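Local atomic coordinates of glutathione-independent glyoxalase DJ-1 (Schizosaccharomyces pombe, PDB entry 4QYT), a protein that converts methylglyoxal to D-lactate in a single glutathione-independent step and is involved in protection against reactive oxygen species. Residues 128-133 and 158-163; 101-106 and 154-159; 20-25 and 165-170. All coordinates share one frame; numbering follows the deposited sequence. Where two conformers were deposited one is given.

Contact 1 (128-133 and 158-163); sequences KQITGH and LITSQG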
loop_
_atom_site.group_PDB
_atom_site.type_symbol
_atom_site.label_atom_id
_atom_site.label_comp_id
_atom_site.label_asym_id
_atom_site.label_seq_id
_atom_site.Cartn_x
_atom_site.Cartn_y
_atom_site.Cartn_z
ATOM N N LYS A 128 7.586 24.984 12.124
ATOM C CA LYS A 128 6.788 25.248 13.302
ATOM C C LYS A 128 5.731 24.198 13.557
ATOM O O LYS A 128 5.359 23.960 14.697
ATOM C CB LYS A 128 6.137 26.632 13.204
ATOM C CG LYS A 128 7.128 27.766 12.983
ATOM C CD LYS A 128 8.250 27.723 14.010
ATOM C CE LYS A 128 9.443 28.560 13.574
ATOM N NZ LYS A 128 9.061 29.970 13.279
ATOM N N GLN A 129 5.124 23.731 12.479
ATOM C CA GLN A 129 3.994 22.805 12.565
ATOM C C GLN A 129 4.350 21.458 11.941
ATOM O O GLN A 129 5.265 21.372 11.119
ATOM C CB GLN A 129 2.787 23.402 11.842
ATOM C CG GLN A 129 2.392 24.770 12.394
ATOM C CD GLN A 129 1.076 25.286 11.848
ATOM O OE1 GLN A 129 0.188 25.673 12.613
ATOM N NE2 GLN A 129 1.006 25.446 10.528
ATOM N N ILE A 130 3.621 20.414 12.330
ATOM C CA ILE A 130 3.922 19.056 11.874
ATOM C C ILE A 130 2.696 18.222 12.129
ATOM O O ILE A 130 1.859 18.550 12.985
ATOM C CB ILE A 130 5.185 18.501 12.581
ATOM C CG1 ILE A 130 5.948 17.524 11.672
ATOM C CG2 ILE A 130 4.861 17.959 13.979
ATOM C CD1 ILE A 130 7.287 17.096 12.216
ATOM N N THR A 131 2.613 17.094 11.445
ATOM C CA THR A 131 1.778 16.021 11.952
ATOM C C THR A 131 2.546 14.721 11.905
ATOM O O THR A 131 3.666 14.684 11.425
ATOM C CB THR A 131 0.420 15.925 11.225
ATOM O OG1 THR A 131 -0.455 15.117 12.016
ATOM C CG2 THR A 131 0.549 15.328 9.858
ATOM N N GLY A 132 1.924 13.674 12.411
ATOM C CA GLY A 132 2.529 12.358 12.434
ATOM C C GLY A 132 1.532 11.445 13.087
ATOM O O GLY A 132 0.332 11.765 13.287
ATOM N N HIS A 133 1.946 10.219 13.368
ATOM C CA HIS A 133 0.999 9.263 13.913
ATOM C C HIS A 133 0.632 9.717 15.329
ATOM O O HIS A 133 1.495 10.212 16.040
ATOM C CB HIS A 133 1.624 7.867 13.916
ATOM C CG HIS A 133 0.622 6.772 14.131
ATOM N ND1 HIS A 133 0.416 6.191 15.360
ATOM C CD2 HIS A 133 -0.333 6.257 13.315
ATOM C CE1 HIS A 133 -0.619 5.374 15.295
ATOM N NE2 HIS A 133 -1.067 5.359 14.052
ATOM N N LEU A 158 8.401 20.680 3.297
ATOM C CA LEU A 158 8.270 19.483 4.134
ATOM C C LEU A 158 6.790 19.092 4.197
ATOM O O LEU A 158 5.954 19.868 4.699
ATOM C CB LEU A 158 8.775 19.756 5.537
ATOM C CG LEU A 158 8.580 18.604 6.544
ATOM C CD1 LEU A 158 9.344 17.355 6.136
ATOM C CD2 LEU A 158 8.925 19.060 7.954
ATOM N N ILE A 159 6.501 17.896 3.718
ATOM C CA ILE A 159 5.188 17.301 3.821
ATOM C C ILE A 159 5.263 16.238 4.925
ATOM O O ILE A 159 6.100 15.329 4.866
ATOM C CB ILE A 159 4.819 16.629 2.476
ATOM C CG1 ILE A 159 4.664 17.665 1.343
ATOM C CG2 ILE A 159 3.538 15.808 2.624
ATOM C CD1 ILE A 159 5.935 18.257 0.752
ATOM N N THR A 160 4.337 16.323 5.888
ATOM C CA THR A 160 4.198 15.278 6.900
ATOM C C THR A 160 2.764 14.760 6.946
ATOM O O THR A 160 1.834 15.425 6.483
ATOM C CB THR A 160 4.687 15.755 8.284
ATOM O OG1 THR A 160 3.926 16.879 8.731
ATOM C CG2 THR A 160 6.156 16.041 8.287
ATOM N N SER A 161 2.611 13.516 7.389
ATOM C CA SER A 161 1.317 12.857 7.362
ATOM C C SER A 161 1.209 11.783 8.433
ATOM O O SER A 161 2.181 11.428 9.054
ATOM C CB SER A 161 1.099 12.286 5.978
ATOM O OG SER A 161 -0.183 11.797 5.725
ATOM N N GLN A 162 -0.014 11.364 8.731
ATOM C CA GLN A 162 -0.295 10.664 9.979
ATOM C C GLN A 162 -0.064 9.151 9.974
ATOM O O GLN A 162 0.436 8.603 10.966
ATOM C CB GLN A 162 -1.737 10.939 10.397
ATOM C CG GLN A 162 -1.967 12.410 10.746
ATOM C CD GLN A 162 -3.313 12.668 11.359
ATOM O OE1 GLN A 162 -4.348 12.341 10.781
ATOM N NE2 GLN A 162 -3.311 13.266 12.552
ATOM N N GLY A 163 -0.518 8.418 8.969
ATOM C CA GLY A 163 -0.554 6.976 9.132
ATOM C C GLY A 163 -0.905 6.232 7.886
ATOM O O GLY A 163 -1.026 6.809 6.816
#
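Residues 130-133 and 160-163 run the same way, 13° apart, and come nearest at Gly-132 and Gln-162, with their CA atoms 4.1 Å apart. The main polar link is made by a side chain. Thr-131 N donates to Thr-160 OG1 over 3.0 Å, and the bond is almost straight (172°). A chi1 of 61° sets OG1 between the backbone N and the carbonyl carbon of Thr-160, facing Thr-131. The methyl of the same residue, CG2, lies 3.7 Å from CG1 of Ile-130, and the two side chains cross at about a right angle. A valine in place of Thr-160 would probably leave the buried N-H of Thr-131 without its acceptor. Thr-131 turns CG2 onto Ser-161, 3.6 Å from its CA. Its OG1 sits 3.4 Å from CG of Gln-162 and bonds to Leu-148 O. The Gln-162 amide reaches on to Tyr-147 and Asp-149. At the far end, Gln-162 O lies at the ring edge of His-133, 3.4 Å from CD2. His-133 is a probable active-site residue, and its ring is held by Ser-135 at ND1 and by Ser-190 O of the second subunit at NE2. Strand 158-161 lies between 109-112 and 152-155 in the central sheet. Strand 129-130 pairs instead with 146-147, so the contact lays that small sheet against the central one.

Contact 2 (101-106 and 154-159); sequences EFYKKP and LEENLI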
loop_
_atom_site.group_PDB
_atom_site.type_symbol
_atom_site.label_atom_id
_atom_site.label_comp_id
_atom_site.label_asym_id
_atom_site.label_seq_id
_atom_site.Cartn_x
_atom_site.Cartn_y
_atom_site.Cartn_z
ATOM N N GLU A 101 19.843 19.110 4.176
ATOM C CA GLU A 101 20.242 19.753 2.939
ATOM C C GLU A 101 19.055 20.185 2.112
ATOM O O GLU A 101 19.071 21.250 1.476
ATOM C CB GLU A 101 21.117 18.826 2.092
ATOM C CG GLU A 101 21.526 19.410 0.753
ATOM C CD GLU A 101 22.286 20.722 0.865
ATOM O OE1 GLU A 101 23.131 20.842 1.806
ATOM O OE2 GLU A 101 22.191 21.530 -0.112
ATOM N N PHE A 102 18.026 19.340 2.062
ATOM C CA PHE A 102 16.896 19.617 1.218
ATOM C C PHE A 102 16.001 20.708 1.771
ATOM O O PHE A 102 15.294 21.365 1.019
ATOM C CB PHE A 102 16.062 18.350 0.974
ATOM C CG PHE A 102 16.552 17.432 -0.110
ATOM C CD1 PHE A 102 17.854 17.407 -0.536
ATOM C CD2 PHE A 102 15.664 16.563 -0.718
ATOM C CE1 PHE A 102 18.252 16.566 -1.540
ATOM C CE2 PHE A 102 16.057 15.704 -1.709
ATOM C CZ PHE A 102 17.355 15.707 -2.124
ATOM N N TYR A 103 15.948 20.866 3.102
ATOM C CA TYR A 103 14.932 21.732 3.717
ATOM C C TYR A 103 15.108 23.159 3.220
ATOM O O TYR A 103 16.179 23.740 3.275
ATOM C CB TYR A 103 15.017 21.673 5.230
ATOM C CG TYR A 103 13.880 22.394 5.926
ATOM C CD1 TYR A 103 12.591 21.910 5.869
ATOM C CD2 TYR A 103 14.071 23.620 6.536
ATOM C CE1 TYR A 103 11.520 22.559 6.450
ATOM C CE2 TYR A 103 13.007 24.284 7.148
ATOM C CZ TYR A 103 11.736 23.748 7.088
ATOM O OH TYR A 103 10.682 24.411 7.677
ATOM N N LYS A 104 13.997 23.733 2.772
ATOM C CA LYS A 104 13.942 25.096 2.254
ATOM C C LYS A 104 14.779 25.314 1.008
ATOM O O LYS A 104 14.941 26.437 0.592
ATOM C CB LYS A 104 14.280 26.134 3.317
ATOM C CG LYS A 104 13.139 26.387 4.258
ATOM C CD LYS A 104 13.434 27.453 5.291
ATOM C CE LYS A 104 13.401 28.795 4.618
ATOM N NZ LYS A 104 13.398 29.887 5.625
ATOM N N LYS A 105 15.174 24.274 0.315
ATOM C CA LYS A 105 15.821 24.461 -0.950
ATOM C C LYS A 105 14.780 24.589 -2.037
ATOM O O LYS A 105 13.769 23.866 -2.069
ATOM C CB LYS A 105 16.800 23.334 -1.221
ATOM C CG LYS A 105 17.959 23.278 -0.236
ATOM C CD LYS A 105 18.813 24.535 -0.275
ATOM C CE LYS A 105 19.368 24.798 1.117
ATOM N NZ LYS A 105 20.331 23.757 1.560
ATOM N N PRO A 106 15.127 25.398 -3.039
ATOM C CA PRO A 106 14.216 25.439 -4.178
ATOM C C PRO A 106 14.261 24.137 -4.966
ATOM O O PRO A 106 15.318 23.602 -5.269
ATOM C CB PRO A 106 14.767 26.642 -5.025
ATOM C CG PRO A 106 15.446 27.494 -4.005
ATOM C CD PRO A 106 16.064 26.540 -3.043
ATOM N N LEU A 154 1.760 20.634 5.175
ATOM C CA LEU A 154 2.837 21.138 4.364
ATOM C C LEU A 154 3.362 22.447 4.963
ATOM O O LEU A 154 2.567 23.362 5.186
ATOM C CB LEU A 154 2.315 21.423 2.947
ATOM C CG LEU A 154 3.247 22.135 1.962
ATOM C CD1 LEU A 154 4.534 21.394 1.655
ATOM C CD2 LEU A 154 2.528 22.459 0.667
ATOM N N GLU A 155 4.661 22.517 5.232
ATOM C CA GLU A 155 5.286 23.752 5.685
ATOM C C GLU A 155 6.599 23.841 4.957
ATOM O O GLU A 155 7.335 22.869 4.917
ATOM C CB GLU A 155 5.500 23.772 7.198
ATOM C CG GLU A 155 6.156 25.056 7.664
ATOM C CD GLU A 155 6.226 25.187 9.167
ATOM O OE1 GLU A 155 5.424 24.525 9.853
ATOM O OE2 GLU A 155 7.006 26.029 9.643
ATOM N N GLU A 156 6.866 24.986 4.327
ATOM C CA GLU A 156 7.993 25.091 3.428
ATOM C C GLU A 156 7.943 23.968 2.411
ATOM O O GLU A 156 6.940 23.859 1.700
ATOM C CB GLU A 156 9.310 25.189 4.206
ATOM C CG GLU A 156 9.395 26.470 5.010
ATOM C CD GLU A 156 9.604 27.733 4.160
ATOM O OE1 GLU A 156 9.851 27.647 2.951
ATOM O OE2 GLU A 156 9.418 28.843 4.666
ATOM N N ASN A 157 8.991 23.147 2.299
ATOM C CA ASN A 157 8.994 22.014 1.364
ATOM C C ASN A 157 8.989 20.675 2.094
ATOM O O ASN A 157 9.400 19.674 1.518
ATOM C CB ASN A 157 10.205 22.111 0.423
ATOM C CG ASN A 157 11.527 22.034 1.148
ATOM O OD1 ASN A 157 11.623 22.273 2.359
ATOM N ND2 ASN A 157 12.560 21.670 0.396
ATOM N N LEU A 158 8.401 20.680 3.297
ATOM C CA LEU A 158 8.270 19.483 4.134
ATOM C C LEU A 158 6.790 19.092 4.197
ATOM O O LEU A 158 5.954 19.868 4.699
ATOM C CB LEU A 158 8.775 19.756 5.537
ATOM C CG LEU A 158 8.580 18.604 6.544
ATOM C CD1 LEU A 158 9.344 17.355 6.136
ATOM C CD2 LEU A 158 8.925 19.060 7.954
ATOM N N ILE A 159 6.501 17.896 3.718
ATOM C CA ILE A 159 5.188 17.301 3.821
ATOM C C ILE A 159 5.263 16.238 4.925
ATOM O O ILE A 159 6.100 15.329 4.866
ATOM C CB ILE A 159 4.819 16.629 2.476
ATOM C CG1 ILE A 159 4.664 17.665 1.343
ATOM C CG2 ILE A 159 3.538 15.808 2.624
ATOM C CD1 ILE A 159 5.935 18.257 0.752
#
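The amide of Asn-157 grips the backbone of 102-104 at two points. Asn-157 ND2 donates to Phe-102 O over 2.8 Å, and that oxygen lies in the amide plane. Asn-157 OD1 accepts from Lys-104 N, also over 2.8 Å, with the N-H above the plane of the amide carbonyl. A chi1 of 62° turns the Asn-157 amide toward the 102-104 backbone. ND2 also bonds to Lys-108 O, which fixes the rotation of the group further. Tyr-103 lies beside it. The ring edge meets Leu-158, with CE1 4.0 Å from CB, and the Tyr-103 OH stands 3.6 Å from CG of Glu-156. Lys-104 runs its aliphatic chain past the Glu-156 carboxylate, CG being 3.8 Å from OE1. Their charged ends are too far apart for a salt bridge, though attraction is likely. Two turns meet here. Glu-155 to Leu-158 form the type II' turn of a two-residue beta hairpin joining strands 152-155 and 158-161. Phe-102 to Lys-105 form a type II turn that begins on the last residue of helix 93-102. Within that turn Lys-105 N bonds to Phe-102 O, reaching it from the opposite face to Asn-157. Further out, Phe-102 rests on Ile-110 and Leu-158 on Ile-110 and Met-112, all in strand 109-112.

Contact 3 (20-25 and 165-170); sequences FSAPWG and GTAMLF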
loop_
_atom_site.group_PDB
_atom_site.type_symbol
_atom_site.label_atom_id
_atom_site.label_comp_id
_atom_site.label_asym_id
_atom_site.label_seq_id
_atom_site.Cartn_x
_atom_site.Cartn_y
_atom_site.Cartn_z
ATOM N N PHE A 20 4.956 2.692 2.320
ATOM C CA PHE A 20 5.862 2.542 1.181
ATOM C C PHE A 20 5.076 2.531 -0.141
ATOM O O PHE A 20 5.392 3.258 -1.070
ATOM C CB PHE A 20 6.698 1.256 1.330
ATOM C CG PHE A 20 7.671 1.025 0.186
ATOM C CD1 PHE A 20 7.215 0.539 -1.052
ATOM C CD2 PHE A 20 9.009 1.377 0.305
ATOM C CE1 PHE A 20 8.087 0.368 -2.122
ATOM C CE2 PHE A 20 9.872 1.224 -0.748
ATOM C CZ PHE A 20 9.399 0.748 -1.963
ATOM N N SER A 21 4.048 1.674 -0.228
ATOM C CA SER A 21 3.415 1.422 -1.529
ATOM C C SER A 21 2.658 2.610 -2.106
ATOM O O SER A 21 2.539 2.725 -3.320
ATOM C CB SER A 21 2.494 0.200 -1.424
ATOM O OG SER A 21 3.210 -0.965 -1.030
ATOM N N ALA A 22 2.048 3.437 -1.258
ATOM C CA ALA A 22 1.246 4.528 -1.793
ATOM C C ALA A 22 2.088 5.544 -2.591
ATOM O O ALA A 22 1.813 5.745 -3.785
ATOM C CB ALA A 22 0.423 5.181 -0.685
ATOM N N PRO A 23 3.107 6.190 -1.991
ATOM C CA PRO A 23 3.935 7.084 -2.802
ATOM C C PRO A 23 4.577 6.350 -3.964
ATOM O O PRO A 23 4.729 6.924 -5.043
ATOM C CB PRO A 23 4.932 7.665 -1.794
ATOM C CG PRO A 23 4.945 6.698 -0.628
ATOM C CD PRO A 23 3.532 6.191 -0.579
ATOM N N TRP A 24 5.025 5.116 -3.757
ATOM C CA TRP A 24 5.642 4.342 -4.849
ATOM C C TRP A 24 4.707 4.270 -6.056
ATOM O O TRP A 24 5.060 4.618 -7.186
ATOM C CB TRP A 24 5.970 2.922 -4.371
ATOM C CG TRP A 24 6.627 2.088 -5.416
ATOM C CD1 TRP A 24 5.982 1.250 -6.271
ATOM C CD2 TRP A 24 7.993 2.077 -5.788
ATOM N NE1 TRP A 24 6.860 0.714 -7.149
ATOM C CE2 TRP A 24 8.110 1.178 -6.869
ATOM C CE3 TRP A 24 9.145 2.708 -5.306
ATOM C CZ2 TRP A 24 9.332 0.893 -7.472
ATOM C CZ3 TRP A 24 10.352 2.425 -5.936
ATOM C CH2 TRP A 24 10.418 1.523 -6.983
ATOM N N GLY A 25 3.481 3.819 -5.811
ATOM C CA GLY A 25 2.539 3.620 -6.885
ATOM C C GLY A 25 2.078 4.911 -7.527
ATOM O O GLY A 25 1.778 4.940 -8.728
ATOM N N GLY A 165 -3.624 5.088 6.845
ATOM C CA GLY A 165 -4.835 5.616 6.219
ATOM C C GLY A 165 -4.652 6.888 5.433
ATOM O O GLY A 165 -5.493 7.199 4.609
ATOM N N THR A 166 -3.568 7.620 5.691
ATOM C CA THR A 166 -3.318 8.882 4.991
ATOM C C THR A 166 -2.190 8.751 3.968
ATOM O O THR A 166 -1.821 9.769 3.368
ATOM C CB THR A 166 -3.000 10.014 5.962
ATOM O OG1 THR A 166 -1.759 9.763 6.615
ATOM C CG2 THR A 166 -4.076 10.172 6.970
ATOM N N ALA A 167 -1.722 7.532 3.693
ATOM C CA ALA A 167 -0.587 7.369 2.787
ATOM C C ALA A 167 -0.900 7.809 1.365
ATOM O O ALA A 167 -0.033 8.375 0.688
ATOM C CB ALA A 167 -0.088 5.962 2.846
ATOM N N MET A 168 -2.118 7.559 0.899
ATOM C CA MET A 168 -2.493 8.024 -0.422
ATOM C C MET A 168 -2.553 9.555 -0.503
ATOM O O MET A 168 -2.008 10.168 -1.417
ATOM C CB MET A 168 -3.825 7.413 -0.880
ATOM C CG MET A 168 -3.758 5.903 -1.133
ATOM S SD MET A 168 -2.688 5.424 -2.500
ATOM C CE MET A 168 -3.689 6.002 -3.852
ATOM N N LEU A 169 -3.182 10.180 0.491
ATOM C CA LEU A 169 -3.195 11.648 0.550
ATOM C C LEU A 169 -1.800 12.239 0.625
ATOM O O LEU A 169 -1.505 13.283 0.002
ATOM C CB LEU A 169 -4.021 12.120 1.735
ATOM C CG LEU A 169 -5.529 11.905 1.606
ATOM C CD1 LEU A 169 -6.160 12.085 2.959
ATOM C CD2 LEU A 169 -6.149 12.839 0.575
ATOM N N PHE A 170 -0.908 11.581 1.349
ATOM C CA PHE A 170 0.487 11.971 1.462
ATOM C C PHE A 170 1.209 11.889 0.123
ATOM O O PHE A 170 1.874 12.853 -0.296
ATOM C CB PHE A 170 1.119 11.031 2.486
ATOM C CG PHE A 170 2.624 11.079 2.568
ATOM C CD1 PHE A 170 3.267 12.191 3.084
ATOM C CD2 PHE A 170 3.405 10.003 2.208
ATOM C CE1 PHE A 170 4.637 12.210 3.247
ATOM C CE2 PHE A 170 4.778 9.989 2.386
ATOM C CZ PHE A 170 5.393 11.102 2.919
#
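Across segments 20-25 and 165-170 the nearest CA atoms are those of Ala-22 and Met-168, 5.3 Å apart. Residues 20-25 belong to the middle of helix 17-29. Residues 167-170 are the first turn of helix 167-178, and Thr-166 holds its N-cap position without making a capping bond. Helix 17-29 is kinked at Pro-23, whose nitrogen has no bond to the preceding turn. The methyl of Ala-22 carries most of the contact. It points toward segment 165-170, where it lies 3.5 Å from Ala-167 O and 3.7 Å from Ala-167 CB. Met-168 closes on it from another side. The Met-168 side chain starts out away from helix 17-29, but bends at chi2 (-65°) and chi3 (-72°) bring the sulfur back. SD then sits 3.6 Å from Ala-22 CB. Pro-23 adds a looser touch, with CG 4.5 Å from CE2 of Phe-170, the ring being met obliquely. The Phe-170 side chain also packs on Ile-159 and Ser-161 of the central sheet. On helix 17-29, Phe-20 and Trp-24 face strands 7-12 and 34-39. The second subunit closes in here too. Trp-24 NE1 bonds to Arg-51 O of the second subunit, and Met-168 packs on Ile-18 of the second subunit. Glu-19, an inferred active-site residue on helix 17-29, lies next to Ala-167, so the packing sits beside the probable active site and at the subunit interface. Between the two segments themselves the contact is apolar packing, with no polar bond. Small alanine side chains let the backbones come this close. The fit therefore rests on shape, with the flexible methionine filling in beside the alanine methyl and with proline and phenylalanine in looser touch beside it.

Overall arrangement
Contacts 1 and 2 share Leu-158 and Ile-159 of strand 158-161, and their centres are about 13 Å apart. They are also tied by the Glu-155 carboxylate, whose OE2 lies 2.8 Å from Lys-128 N and OE1 2.8 Å from Gln-129 N. Contact 3 lies about 14 Å from contact 1 and about 19 Å from contact 2, centre to centre. Ser-161 OG reaches Thr-166 OG1 at 2.7 Å, which ties contact 1 to contact 3. Contact 1 holds His-133 of the inferred active site. The side chains of Ala-167 and Glu-19, another inferred active-site residue, are about 4 Å apart. Cys-114, found as 3-sulfinoalanine, follows strand 109-112. Contact 2 lies away from this site.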